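Local coordinates for aluminum resistance protein (Clostridium novyi, PDB 3I16) that probably acts as a pyridoxal-5'-phosphate-dependent carbon-sulfur lyase of the methionine gamma-lyase family and is probably involved in aluminum resistance, at residues M27-N32 with C311-E316; R41-L46 with M225-P230; P162-I167 with I199-D204. All coordinates share one frame; numbering follows the deposited sequence.

Contact 1. Residues M27-N32 with C311-E316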
HETATM    1  N   MSE B  27      -3.762 -42.057   0.755  1.00 13.21           N
HETATM    2  CA  MSE B  27      -4.370 -41.384   1.918  1.00 13.56           C
HETATM    3  C   MSE B  27      -4.562 -42.359   3.051  1.00 15.19           C
HETATM    4  O   MSE B  27      -4.283 -42.027   4.195  1.00 14.90           O
HETATM    5  CB  MSE B  27      -5.728 -40.799   1.582  1.00 14.37           C
HETATM    6  CG  MSE B  27      -5.655 -39.565   0.827  1.00 15.11           C
HETATM    7 SE   MSE B  27      -5.022 -38.126   1.984  0.75 13.57          SE
HETATM    8  CE  MSE B  27      -6.558 -37.742   2.981  1.00 17.96           C
ATOM      9  N   ASN B  28      -5.058 -43.552   2.736  1.00 14.74           N
ATOM     10  CA  ASN B  28      -5.224 -44.578   3.744  1.00 15.09           C
ATOM     11  C   ASN B  28      -3.853 -44.872   4.409  1.00 16.70           C
ATOM     12  O   ASN B  28      -3.751 -44.885   5.641  1.00 17.34           O
ATOM     13  CB  ASN B  28      -5.804 -45.879   3.139  1.00 13.53           C
ATOM     14  CG  ASN B  28      -7.272 -45.750   2.653  1.00 14.52           C
ATOM     15  OD1 ASN B  28      -8.015 -44.887   3.097  1.00 16.93           O
ATOM     16  ND2 ASN B  28      -7.686 -46.659   1.753  1.00  8.58           N
ATOM     17  N   ASP B  29      -2.812 -45.082   3.592  1.00 13.47           N
ATOM     18  CA  ASP B  29      -1.463 -45.396   4.091  1.00 13.90           C
ATOM     19  C   ASP B  29      -0.772 -44.309   4.949  1.00 13.89           C
ATOM     20  O   ASP B  29      -0.026 -44.628   5.862  1.00 14.75           O
ATOM     21  CB  ASP B  29      -0.514 -45.708   2.931  1.00 14.36           C
ATOM     22  CG  ASP B  29      -0.852 -46.990   2.204  1.00 19.13           C
ATOM     23  OD1 ASP B  29      -1.682 -47.798   2.684  1.00 17.34           O
ATOM     24  OD2 ASP B  29      -0.242 -47.202   1.140  1.00 19.19           O
ATOM     25  N   ILE B  30      -1.000 -43.038   4.650  1.00 16.01           N
ATOM     26  CA  ILE B  30      -0.310 -41.950   5.359  1.00 14.46           C
ATOM     27  C   ILE B  30      -1.064 -41.317   6.532  1.00 16.77           C
ATOM     28  O   ILE B  30      -0.498 -40.466   7.226  1.00 16.90           O
ATOM     29  CB  ILE B  30       0.118 -40.830   4.345  1.00 13.97           C
ATOM     30  CG1 ILE B  30      -1.095 -40.020   3.869  1.00 12.25           C
ATOM     31  CG2 ILE B  30       0.912 -41.462   3.173  1.00  9.78           C
ATOM     32  CD1 ILE B  30      -0.825 -39.115   2.652  1.00 15.14           C
ATOM     33  N   GLN B  31      -2.318 -41.707   6.780  1.00 20.49           N
ATOM     34  CA  GLN B  31      -3.113 -41.042   7.844  1.00 21.49           C
ATOM     35  C   GLN B  31      -2.449 -40.931   9.190  1.00 18.85           C
ATOM     36  O   GLN B  31      -2.487 -39.866   9.787  1.00 19.13           O
ATOM     37  CB  GLN B  31      -4.526 -41.636   8.032  1.00 22.07           C
ATOM     38  CG  GLN B  31      -5.531 -41.195   6.976  1.00 32.88           C
ATOM     39  CD  GLN B  31      -5.350 -39.735   6.515  1.00 43.06           C
ATOM     40  OE1 GLN B  31      -5.755 -38.784   7.206  1.00 46.83           O
ATOM     41  NE2 GLN B  31      -4.750 -39.560   5.322  1.00 37.82           N
ATOM     42  N   ASN B  32      -1.830 -42.004   9.660  1.00 20.84           N
ATOM     43  CA  ASN B  32      -1.180 -41.970  10.968  1.00 22.20           C
ATOM     44  C   ASN B  32      -0.025 -40.996  11.044  1.00 21.00           C
ATOM     45  O   ASN B  32       0.209 -40.412  12.087  1.00 21.63           O
ATOM     46  CB  ASN B  32      -0.754 -43.379  11.429  1.00 23.77           C
ATOM     47  CG  ASN B  32      -1.937 -44.243  11.814  1.00 26.35           C
ATOM     48  OD1 ASN B  32      -3.033 -43.738  12.073  1.00 38.58           O
ATOM     49  ND2 ASN B  32      -1.724 -45.561  11.863  1.00 39.43           N
ATOM     50  N   CYS B 311       2.445 -36.641  -1.629  1.00 10.85           N
ATOM     51  CA  CYS B 311       3.191 -36.724  -2.872  1.00  9.69           C
ATOM     52  C   CYS B 311       4.146 -37.910  -2.786  1.00  9.38           C
ATOM     53  O   CYS B 311       4.178 -38.717  -3.683  1.00  9.25           O
ATOM     54  CB  CYS B 311       3.965 -35.434  -3.120  1.00 12.97           C
ATOM     55  SG  CYS B 311       4.916 -35.477  -4.666  1.00 14.43           S
ATOM     56  N   SER B 312       4.881 -38.031  -1.680  1.00 10.47           N
ATOM     57  CA  SER B 312       5.804 -39.150  -1.495  1.00  9.11           C
ATOM     58  C   SER B 312       5.124 -40.507  -1.715  1.00  9.28           C
ATOM     59  O   SER B 312       5.584 -41.349  -2.533  1.00  8.68           O
ATOM     60  CB  SER B 312       6.397 -39.103  -0.085  1.00 11.21           C
ATOM     61  OG  SER B 312       7.261 -40.192   0.186  1.00 11.20           O
ATOM     62  N   ARG B 313       4.035 -40.742  -0.992  1.00  7.63           N
ATOM     63  CA  ARG B 313       3.395 -42.049  -1.066  1.00  7.57           C
ATOM     64  C   ARG B 313       2.684 -42.288  -2.409  1.00  7.20           C
ATOM     65  O   ARG B 313       2.819 -43.351  -2.969  1.00  8.27           O
ATOM     66  CB  ARG B 313       2.439 -42.257   0.112  1.00  8.95           C
ATOM     67  CG  ARG B 313       1.843 -43.658   0.202  1.00  8.05           C
ATOM     68  CD  ARG B 313       2.910 -44.750   0.191  1.00  9.88           C
ATOM     69  NE  ARG B 313       2.334 -46.020   0.582  1.00  7.20           N
ATOM     70  CZ  ARG B 313       2.989 -47.169   0.691  1.00  8.17           C
ATOM     71  NH1 ARG B 313       4.295 -47.250   0.451  1.00 10.83           N
ATOM     72  NH2 ARG B 313       2.314 -48.255   1.069  1.00  8.81           N
ATOM     73  N   ILE B 314       1.945 -41.309  -2.929  1.00  9.44           N
ATOM     74  CA  ILE B 314       1.247 -41.521  -4.209  1.00 10.47           C
ATOM     75  C   ILE B 314       2.232 -41.784  -5.375  1.00 10.16           C
ATOM     76  O   ILE B 314       1.981 -42.659  -6.224  1.00 11.88           O
ATOM     77  CB  ILE B 314       0.241 -40.382  -4.543  1.00 10.26           C
ATOM     78  CG1 ILE B 314      -0.837 -40.866  -5.528  1.00 10.13           C
ATOM     79  CG2 ILE B 314       0.945 -39.136  -5.077  1.00  9.21           C
ATOM     80  CD1 ILE B 314      -1.943 -39.803  -5.794  1.00 11.36           C
HETATM   81  N   MSE B 315       3.370 -41.091  -5.382  1.00 10.82           N
HETATM   82  CA  MSE B 315       4.373 -41.271  -6.464  1.00  9.30           C
HETATM   83  C   MSE B 315       5.097 -42.593  -6.293  1.00  8.87           C
HETATM   84  O   MSE B 315       5.407 -43.296  -7.289  1.00  9.13           O
HETATM   85  CB  MSE B 315       5.367 -40.087  -6.482  1.00 10.16           C
HETATM   86  CG  MSE B 315       4.723 -38.737  -6.705  1.00 15.17           C
HETATM   87 SE   MSE B 315       3.791 -38.620  -8.370  0.75 10.67          SE
HETATM   88  CE  MSE B 315       5.312 -38.633  -9.508  1.00 12.97           C
ATOM     89  N   GLU B 316       5.358 -42.962  -5.036  1.00  8.92           N
ATOM     90  CA  GLU B 316       5.985 -44.263  -4.751  1.00  9.12           C
ATOM     91  C   GLU B 316       5.080 -45.394  -5.258  1.00 10.33           C
ATOM     92  O   GLU B 316       5.546 -46.327  -5.944  1.00 10.35           O
ATOM     93  CB  GLU B 316       6.236 -44.445  -3.238  1.00  9.24           C
ATOM     94  CG  GLU B 316       6.962 -45.703  -2.897  1.00 11.43           C
ATOM     95  CD  GLU B 316       7.024 -46.018  -1.408  1.00 16.97           C
ATOM     96  OE1 GLU B 316       6.468 -45.277  -0.552  1.00 14.13           O
ATOM     97  OE2 GLU B 316       7.637 -47.056  -1.111  1.00 15.00           O
TER

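Contact 2. Residues R41-L46 with M225-P230. With EDO (1,2-ethanediol), chain L.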
ATOM      1  N   ARG B  41       2.183 -29.129  15.530  1.00 13.77           N
ATOM      2  CA  ARG B  41       1.552 -27.873  15.081  1.00 12.52           C
ATOM      3  C   ARG B  41       0.883 -27.142  16.229  1.00 12.04           C
ATOM      4  O   ARG B  41       0.985 -25.911  16.357  1.00 12.29           O
ATOM      5  CB  ARG B  41       0.548 -28.186  13.968  1.00 11.07           C
ATOM      6  CG  ARG B  41      -0.202 -26.982  13.403  1.00 15.57           C
ATOM      7  CD  ARG B  41      -1.270 -27.443  12.464  1.00 11.01           C
ATOM      8  NE  ARG B  41      -2.273 -28.272  13.136  1.00 16.06           N
ATOM      9  CZ  ARG B  41      -3.215 -28.978  12.522  1.00 11.39           C
ATOM     10  NH1 ARG B  41      -3.320 -28.991  11.192  1.00 15.75           N
ATOM     11  NH2 ARG B  41      -4.058 -29.701  13.243  1.00 18.61           N
ATOM     12  N   GLU B  42       0.223 -27.910  17.078  1.00 11.14           N
ATOM     13  CA  GLU B  42      -0.431 -27.389  18.255  1.00 12.98           C
ATOM     14  C   GLU B  42       0.576 -26.657  19.159  1.00 13.65           C
ATOM     15  O   GLU B  42       0.335 -25.526  19.593  1.00 12.76           O
ATOM     16  CB  GLU B  42      -1.043 -28.562  19.011  1.00 12.22           C
ATOM     17  CG  GLU B  42      -1.790 -28.197  20.235  1.00 15.63           C
ATOM     18  CD  GLU B  42      -2.421 -29.418  20.849  1.00 21.95           C
ATOM     19  OE1 GLU B  42      -1.665 -30.281  21.359  1.00 17.43           O
ATOM     20  OE2 GLU B  42      -3.668 -29.503  20.812  1.00 18.82           O
ATOM     21  N   PHE B  43       1.686 -27.326  19.475  1.00 13.90           N
ATOM     22  CA  PHE B  43       2.730 -26.697  20.301  1.00 12.74           C
ATOM     23  C   PHE B  43       3.250 -25.414  19.645  1.00 14.06           C
ATOM     24  O   PHE B  43       3.406 -24.366  20.311  1.00 13.04           O
ATOM     25  CB  PHE B  43       3.919 -27.620  20.502  1.00 14.15           C
ATOM     26  CG  PHE B  43       5.003 -26.998  21.331  1.00 14.44           C
ATOM     27  CD1 PHE B  43       4.981 -27.099  22.712  1.00 15.18           C
ATOM     28  CD2 PHE B  43       6.006 -26.284  20.736  1.00 11.34           C
ATOM     29  CE1 PHE B  43       5.947 -26.531  23.465  1.00 14.05           C
ATOM     30  CE2 PHE B  43       6.982 -25.685  21.502  1.00 14.70           C
ATOM     31  CZ  PHE B  43       6.955 -25.823  22.865  1.00 16.53           C
ATOM     32  N   ASN B  44       3.535 -25.516  18.345  1.00 13.33           N
ATOM     33  CA  ASN B  44       4.084 -24.384  17.610  1.00 12.89           C
ATOM     34  C   ASN B  44       3.101 -23.228  17.515  1.00 12.75           C
ATOM     35  O   ASN B  44       3.508 -22.094  17.519  1.00 14.11           O
ATOM     36  CB  ASN B  44       4.606 -24.798  16.216  1.00 12.26           C
ATOM     37  CG  ASN B  44       5.938 -25.588  16.276  1.00 14.29           C
ATOM     38  OD1 ASN B  44       6.697 -25.479  17.242  1.00 16.90           O
ATOM     39  ND2 ASN B  44       6.219 -26.374  15.235  1.00 11.42           N
ATOM     40  N   GLN B  45       1.809 -23.506  17.466  1.00 12.88           N
ATOM     41  CA  GLN B  45       0.840 -22.447  17.404  1.00 13.47           C
ATOM     42  C   GLN B  45       0.883 -21.702  18.742  1.00 12.53           C
ATOM     43  O   GLN B  45       0.819 -20.475  18.786  1.00 15.68           O
ATOM     44  CB  GLN B  45      -0.577 -22.998  17.153  1.00 13.56           C
ATOM     45  CG  GLN B  45      -1.645 -21.895  17.037  1.00 15.68           C
ATOM     46  CD  GLN B  45      -1.540 -21.121  15.749  1.00 13.80           C
ATOM     47  OE1 GLN B  45      -2.010 -21.580  14.716  1.00 21.32           O
ATOM     48  NE2 GLN B  45      -0.963 -19.926  15.803  1.00  9.48           N
ATOM     49  N   LEU B  46       0.962 -22.454  19.834  1.00 11.82           N
ATOM     50  CA  LEU B  46       1.003 -21.865  21.171  1.00 14.00           C
ATOM     51  C   LEU B  46       2.295 -21.058  21.383  1.00 12.47           C
ATOM     52  O   LEU B  46       2.263 -19.972  21.955  1.00 10.55           O
ATOM     53  CB  LEU B  46       0.852 -22.962  22.220  1.00 13.72           C
ATOM     54  CG  LEU B  46       0.915 -22.581  23.682  1.00 15.18           C
ATOM     55  CD1 LEU B  46      -0.127 -21.501  24.050  1.00 14.83           C
ATOM     56  CD2 LEU B  46       0.730 -23.841  24.484  1.00  9.71           C
HETATM   57  N   MSE B 225       8.809 -27.322  11.534  1.00 13.76           N
HETATM   58  CA  MSE B 225       8.775 -28.760  11.262  1.00 15.07           C
HETATM   59  C   MSE B 225       8.857 -29.555  12.562  1.00 15.63           C
HETATM   60  O   MSE B 225       8.428 -30.720  12.620  1.00 16.72           O
HETATM   61  CB  MSE B 225       9.926 -29.175  10.354  1.00 13.20           C
HETATM   62  CG  MSE B 225       9.894 -28.616   8.959  1.00 17.12           C
HETATM   63 SE   MSE B 225       8.415 -29.245   7.863  0.75 11.19          SE
HETATM   64  CE  MSE B 225       7.097 -27.944   8.384  1.00  8.77           C
ATOM     65  N   ASP B 226       9.426 -28.934  13.591  1.00 12.91           N
ATOM     66  CA  ASP B 226       9.600 -29.579  14.872  1.00 15.11           C
ATOM     67  C   ASP B 226       9.211 -28.530  15.895  1.00 14.73           C
ATOM     68  O   ASP B 226       8.949 -27.383  15.535  1.00 14.68           O
ATOM     69  CB  ASP B 226      11.069 -30.027  15.033  1.00 17.04           C
ATOM     70  CG  ASP B 226      11.291 -30.934  16.228  1.00 19.91           C
ATOM     71  OD1 ASP B 226      10.676 -32.005  16.293  1.00 31.32           O
ATOM     72  OD2 ASP B 226      12.063 -30.559  17.118  1.00 26.98           O
ATOM     73  N   THR B 227       9.137 -28.928  17.160  1.00 14.25           N
ATOM     74  CA  THR B 227       8.815 -28.012  18.233  1.00 13.19           C
ATOM     75  C   THR B 227      10.051 -27.178  18.592  1.00 15.71           C
ATOM     76  O   THR B 227       9.921 -26.145  19.258  1.00 14.16           O
ATOM     77  CB  THR B 227       8.306 -28.736  19.488  1.00 14.75           C
ATOM     78  OG1 THR B 227       9.292 -29.672  19.912  1.00 15.63           O
ATOM     79  CG2 THR B 227       7.019 -29.481  19.193  1.00 12.01           C
ATOM     80  N   LYS B 228      11.228 -27.640  18.174  1.00 14.76           N
ATOM     81  CA  LYS B 228      12.475 -26.897  18.347  1.00 16.88           C
ATOM     82  C   LYS B 228      12.994 -26.354  17.014  1.00 16.13           C
ATOM     83  O   LYS B 228      12.683 -26.876  15.941  1.00 18.55           O
ATOM     84  CB  LYS B 228      13.567 -27.797  18.943  1.00 18.76           C
ATOM     85  CG  LYS B 228      13.322 -28.236  20.369  1.00 18.36           C
ATOM     86  CD  LYS B 228      14.569 -28.875  20.968  1.00 22.80           C
ATOM     87  CE  LYS B 228      14.396 -29.123  22.450  1.00 23.62           C
ATOM     88  NZ  LYS B 228      13.226 -29.985  22.697  1.00 27.65           N
ATOM     89  N   GLU B 229      13.803 -25.310  17.104  1.00 16.57           N
ATOM     90  CA  GLU B 229      14.489 -24.731  15.946  1.00 15.29           C
ATOM     91  C   GLU B 229      16.000 -24.863  16.232  1.00 16.70           C
ATOM     92  O   GLU B 229      16.401 -25.236  17.346  1.00 15.64           O
ATOM     93  CB  GLU B 229      14.053 -23.292  15.739  1.00 12.67           C
ATOM     94  CG  GLU B 229      12.573 -23.147  15.312  1.00 12.21           C
ATOM     95  CD  GLU B 229      12.265 -23.709  13.926  1.00 14.65           C
ATOM     96  OE1 GLU B 229      13.158 -23.697  13.060  1.00 19.02           O
ATOM     97  OE2 GLU B 229      11.102 -24.132  13.690  1.00 17.04           O
ATOM     98  N   PRO B 230      16.849 -24.571  15.235  1.00 17.68           N
ATOM     99  CA  PRO B 230      18.282 -24.760  15.484  1.00 15.48           C
ATOM    100  C   PRO B 230      18.822 -23.893  16.612  1.00 14.83           C
ATOM    101  O   PRO B 230      19.804 -24.270  17.246  1.00 14.62           O
ATOM    102  CB  PRO B 230      18.926 -24.384  14.155  1.00 15.55           C
ATOM    103  CG  PRO B 230      17.875 -24.661  13.146  1.00 18.79           C
ATOM    104  CD  PRO B 230      16.575 -24.279  13.820  1.00 16.42           C
TER
HETATM  105  C1  EDO L 429      -5.503 -30.759   6.156  1.00 24.30           C
HETATM  106  O1  EDO L 429      -5.850 -29.491   5.584  1.00 24.35           O
HETATM  107  C2  EDO L 429      -5.548 -30.710   7.678  1.00 29.04           C
HETATM  108  O2  EDO L 429      -4.431 -30.002   8.249  1.00 26.60           O

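Contact 3. Residues P162-I167 with I199-D204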
ATOM      1  N   PRO B 162      26.103 -36.215   9.226  1.00 17.13           N
ATOM      2  CA  PRO B 162      27.298 -35.366   9.390  1.00 16.40           C
ATOM      3  C   PRO B 162      28.538 -36.182   9.703  1.00 16.03           C
ATOM      4  O   PRO B 162      28.444 -37.161  10.457  1.00 16.01           O
ATOM      5  CB  PRO B 162      26.941 -34.484  10.586  1.00 18.14           C
ATOM      6  CG  PRO B 162      25.428 -34.457  10.607  1.00 20.38           C
ATOM      7  CD  PRO B 162      24.981 -35.781  10.077  1.00 17.91           C
ATOM      8  N   ASN B 163      29.678 -35.808   9.111  1.00 13.78           N
ATOM      9  CA  ASN B 163      30.933 -36.494   9.359  1.00 12.91           C
ATOM     10  C   ASN B 163      31.659 -35.742  10.476  1.00 13.58           C
ATOM     11  O   ASN B 163      32.574 -34.943  10.236  1.00 10.78           O
ATOM     12  CB  ASN B 163      31.795 -36.548   8.097  1.00 12.92           C
ATOM     13  CG  ASN B 163      33.021 -37.426   8.276  1.00 15.03           C
ATOM     14  OD1 ASN B 163      33.356 -37.828   9.392  1.00 17.84           O
ATOM     15  ND2 ASN B 163      33.702 -37.728   7.178  1.00 19.25           N
ATOM     16  N   LEU B 164      31.256 -36.043  11.704  1.00 13.14           N
ATOM     17  CA  LEU B 164      31.755 -35.347  12.870  1.00 13.05           C
ATOM     18  C   LEU B 164      33.262 -35.497  13.039  1.00 14.72           C
ATOM     19  O   LEU B 164      33.946 -34.526  13.334  1.00 16.07           O
ATOM     20  CB  LEU B 164      31.007 -35.795  14.129  1.00 11.94           C
ATOM     21  CG  LEU B 164      29.486 -35.610  14.177  1.00 15.12           C
ATOM     22  CD1 LEU B 164      28.934 -36.153  15.513  1.00 15.72           C
ATOM     23  CD2 LEU B 164      29.057 -34.144  13.965  1.00  7.78           C
ATOM     24  N   GLU B 165      33.790 -36.688  12.805  1.00 15.32           N
ATOM     25  CA  GLU B 165      35.225 -36.912  12.959  1.00 16.10           C
ATOM     26  C   GLU B 165      36.021 -36.044  11.998  1.00 14.26           C
ATOM     27  O   GLU B 165      37.035 -35.479  12.379  1.00 14.56           O
ATOM     28  CB  GLU B 165      35.579 -38.389  12.779  1.00 18.49           C
ATOM     29  CG  GLU B 165      34.820 -39.303  13.762  1.00 29.01           C
ATOM     30  CD  GLU B 165      35.372 -40.712  13.848  1.00 38.73           C
ATOM     31  OE1 GLU B 165      36.368 -41.028  13.155  1.00 46.28           O
ATOM     32  OE2 GLU B 165      34.804 -41.512  14.631  1.00 51.18           O
ATOM     33  N   GLU B 166      35.560 -35.910  10.757  1.00 13.46           N
ATOM     34  CA  GLU B 166      36.255 -35.057   9.792  1.00 12.55           C
ATOM     35  C   GLU B 166      36.105 -33.566  10.168  1.00 13.25           C
ATOM     36  O   GLU B 166      37.063 -32.800  10.055  1.00 13.12           O
ATOM     37  CB  GLU B 166      35.746 -35.344   8.369  1.00 13.14           C
ATOM     38  CG  GLU B 166      36.542 -34.664   7.250  1.00 13.28           C
ATOM     39  CD  GLU B 166      37.985 -35.127   7.169  1.00 21.50           C
ATOM     40  OE1 GLU B 166      38.312 -36.206   7.720  1.00 20.06           O
ATOM     41  OE2 GLU B 166      38.796 -34.421   6.534  1.00 26.13           O
ATOM     42  N   ILE B 167      34.913 -33.159  10.614  1.00 13.03           N
ATOM     43  CA  ILE B 167      34.689 -31.769  11.052  1.00 13.22           C
ATOM     44  C   ILE B 167      35.718 -31.411  12.132  1.00 15.02           C
ATOM     45  O   ILE B 167      36.456 -30.425  12.019  1.00 14.02           O
ATOM     46  CB  ILE B 167      33.235 -31.555  11.564  1.00 14.27           C
ATOM     47  CG1 ILE B 167      32.239 -31.608  10.398  1.00 11.87           C
ATOM     48  CG2 ILE B 167      33.085 -30.198  12.268  1.00  8.03           C
ATOM     49  CD1 ILE B 167      30.830 -31.689  10.820  1.00  6.41           C
ATOM     50  N   ILE B 199      21.573 -31.380  13.857  1.00 15.79           N
ATOM     51  CA  ILE B 199      22.110 -30.039  13.984  1.00 13.49           C
ATOM     52  C   ILE B 199      22.769 -29.886  15.350  1.00 13.02           C
ATOM     53  O   ILE B 199      23.875 -29.356  15.441  1.00 13.32           O
ATOM     54  CB  ILE B 199      21.037 -28.959  13.748  1.00 15.51           C
ATOM     55  CG1 ILE B 199      20.629 -28.971  12.266  1.00 11.84           C
ATOM     56  CG2 ILE B 199      21.584 -27.575  14.161  1.00 12.31           C
ATOM     57  CD1 ILE B 199      19.369 -28.165  11.903  1.00 10.87           C
ATOM     58  N   LYS B 200      22.114 -30.389  16.399  1.00 13.02           N
ATOM     59  CA  LYS B 200      22.682 -30.367  17.735  1.00 14.01           C
ATOM     60  C   LYS B 200      24.021 -31.113  17.761  1.00 12.48           C
ATOM     61  O   LYS B 200      24.983 -30.634  18.339  1.00 13.32           O
ATOM     62  CB  LYS B 200      21.748 -31.022  18.758  1.00 13.88           C
ATOM     63  CG  LYS B 200      22.271 -30.942  20.213  1.00 13.22           C
ATOM     64  CD  LYS B 200      21.325 -31.601  21.194  1.00 17.28           C
ATOM     65  CE  LYS B 200      21.708 -31.285  22.657  1.00 19.79           C
ATOM     66  NZ  LYS B 200      23.110 -31.602  22.998  1.00 25.31           N
ATOM     67  N   SER B 201      24.089 -32.282  17.144  1.00 12.12           N
ATOM     68  CA  SER B 201      25.338 -33.044  17.181  1.00 13.93           C
ATOM     69  C   SER B 201      26.482 -32.257  16.520  1.00 12.18           C
ATOM     70  O   SER B 201      27.589 -32.310  16.997  1.00 12.38           O
ATOM     71  CB  SER B 201      25.174 -34.443  16.562  1.00 14.38           C
ATOM     72  OG  SER B 201      25.086 -34.332  15.162  1.00 27.54           O
ATOM     73  N   ILE B 202      26.204 -31.507  15.450  1.00 12.48           N
ATOM     74  CA  ILE B 202      27.233 -30.677  14.805  1.00 11.31           C
ATOM     75  C   ILE B 202      27.651 -29.521  15.733  1.00 10.48           C
ATOM     76  O   ILE B 202      28.848 -29.284  15.968  1.00 10.57           O
ATOM     77  CB  ILE B 202      26.773 -30.103  13.431  1.00  8.89           C
ATOM     78  CG1 ILE B 202      26.538 -31.227  12.398  1.00 11.78           C
ATOM     79  CG2 ILE B 202      27.795 -29.094  12.925  1.00  9.18           C
ATOM     80  CD1 ILE B 202      25.796 -30.756  11.110  1.00  8.04           C
ATOM     81  N   VAL B 203      26.678 -28.819  16.286  1.00 10.38           N
ATOM     82  CA  VAL B 203      27.006 -27.703  17.188  1.00 11.27           C
ATOM     83  C   VAL B 203      27.856 -28.181  18.358  1.00 13.35           C
ATOM     84  O   VAL B 203      28.952 -27.622  18.599  1.00 13.88           O
ATOM     85  CB  VAL B 203      25.762 -26.954  17.655  1.00  7.79           C
ATOM     86  CG1 VAL B 203      26.136 -25.864  18.652  1.00 16.93           C
ATOM     87  CG2 VAL B 203      25.059 -26.369  16.450  1.00 11.10           C
ATOM     88  N   ASP B 204      27.406 -29.229  19.055  1.00 13.25           N
ATOM     89  CA  ASP B 204      28.190 -29.773  20.179  1.00 15.68           C
ATOM     90  C   ASP B 204      29.617 -30.162  19.780  1.00 15.76           C
ATOM     91  O   ASP B 204      30.574 -29.916  20.511  1.00 15.25           O
ATOM     92  CB  ASP B 204      27.487 -30.977  20.816  1.00 15.79           C
ATOM     93  CG  ASP B 204      26.213 -30.593  21.511  1.00 16.75           C
ATOM     94  OD1 ASP B 204      25.972 -29.387  21.670  1.00 19.18           O
ATOM     95  OD2 ASP B 204      25.451 -31.490  21.900  1.00 21.66           O
TER

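Contact 1. Residues M27-N32 with C311-E316
D29 and R313 form the polar half of this contact between two long helices. The guanidinium of R313 takes hold side-on, with NE and NH2 both directed at a single carboxylate oxygen: NH2 lies 2.8 Å and NE 2.9 Å from D29 OD2. Both bonds are somewhat bent. OD2 lies in the guanidinium plane, at its edge, but the two flat groups are turned 58° apart, and both nitrogens arrive from the same face of the carboxylate. The NH2 bond comes from well above that plane, the NE bond on the anti side. A turn further along its own helix, E316 joins in: R313 NH1 donates to E316 OE1 at 3.1 Å. Two carboxylates thus meet different edges of one guanidinium, which fixes its rotation and probably balances its charge.

The apolar half lies at the base of the same arginine. I30 CG2 packs against R313 CB at 3.5 Å, and the two side chains run past each other in opposite directions. The bend of R313 at chi2 (53°) carries its head across to D29.

Helix 17-54 here lies beside helix 287-318, with R313 also resting on A26. Helix 411-425 and strand 335-338 pack against other side chains of 311-316, while Y326 touches I30.

Contact 2. Residues R41-L46 with M225-P230
N44 and T227 mark the closest backbone approach, 6.0 Å between their CA atoms, where the helical segment 41-46 meets the irregular segment 225-230. N44 supplies the hydrogen bond of the contact: its ND2 donates to D226 O over 2.9 Å, with an N-H...O angle of 160°. The acceptor lies in the amide plane of N44, yet the donor stands above the carbonyl plane of D226, 55° out of it. CG of N44 lies beside the backbone N and opposite the carbonyl carbon (chi1 -74°), which swings the amide over to the loop. The other end of that amide, OD1, comes to 3.4 Å from T227 CA and receives a weak hydrogen bond from K47 NZ.

F43 and T227 make the apolar part. T227 CB approaches F43 CD2 to 3.6 Å, obliquely to the ring, and its methyl CG2 is 3.8 Å from F43 CB; the two side chains cross at about a right angle. The loop is shaped by an Asx turn, in which K228 N donates to D226 OD2 at 3.2 Å. Beyond it, E229 pairs with R184. R41 makes a weak hydrogen bond to an ethanediol and a salt bridge to D412 of the second subunit; E42 pairs with K415 of that subunit, which also packs T6 against F43 and L3 against T227.

Chemically, side chains of the helix hold the main chain of the loop: the D226 carbonyl is taken by N44, and the T227 carbonyl by K47 one turn further along the helix. The carboxylate of D226 serves the Asx turn, and the threonine supplies its carbon side to the phenylalanine.

Contact 3. Residues P162-I167 with I199-D204
No aromatic ring or other planar side chain meets the other segment here; the puckered ring of P162 lays its CB-CG side against I202. P162 CB lies 3.7 Å from I202 CG1, and P162 CG lies 3.8 Å from I202 CD1, so two neighbouring ring carbons rest on the outer arm of the isoleucine, which crosses the proline at about a right angle. With chi1 at -65°, the longer branch of I202 leans back alongside its own backbone N and meets the proline.

L164 reaches helix 196-209 with one branch. Its CD2 methyl sits 3.8 Å from S201 O and 4.0 Å from I202 CA, lying against the main chain. The hydroxyl of S201 is turned back to D198 O of its own helix. L164 and I167 extend the apolar seam to C205 and V206.

N163 acts as N-cap: its OD1 accepts from E166 N at 3.2 Å. The cap marks the start of helix 164-173, between P162 and L164, the two residues that touch I202.

Helices 164-173 and 196-209 are joined through strand 177-183 of the large mixed sheet, the alternating helix-strand order of the cofactor-binding domain in PLP-dependent aminotransferase-fold enzymes.

Contacts 1 and 2 share helix 17-54 at different levels, with centres about 23 Å apart; contact 1 joins it to helix 287-318, near the antiparallel sheet, and contact 2 to the loop between strands 214-218 and 237-241 of the mixed sheet. Contact 3 lies about 23 Å from contact 2 and about 32 Å from contact 1, between centres. Contacts 2 and 3 touch where P230 CG meets I199 CD1 at 4.0 Å. Along the chain, the segments of contact 3 fall between those of contact 2, which fall between those of contact 1. The long helix 17-54 therefore connects elements beside both sheets, while contact 3 stays among helices of the mixed-sheet region.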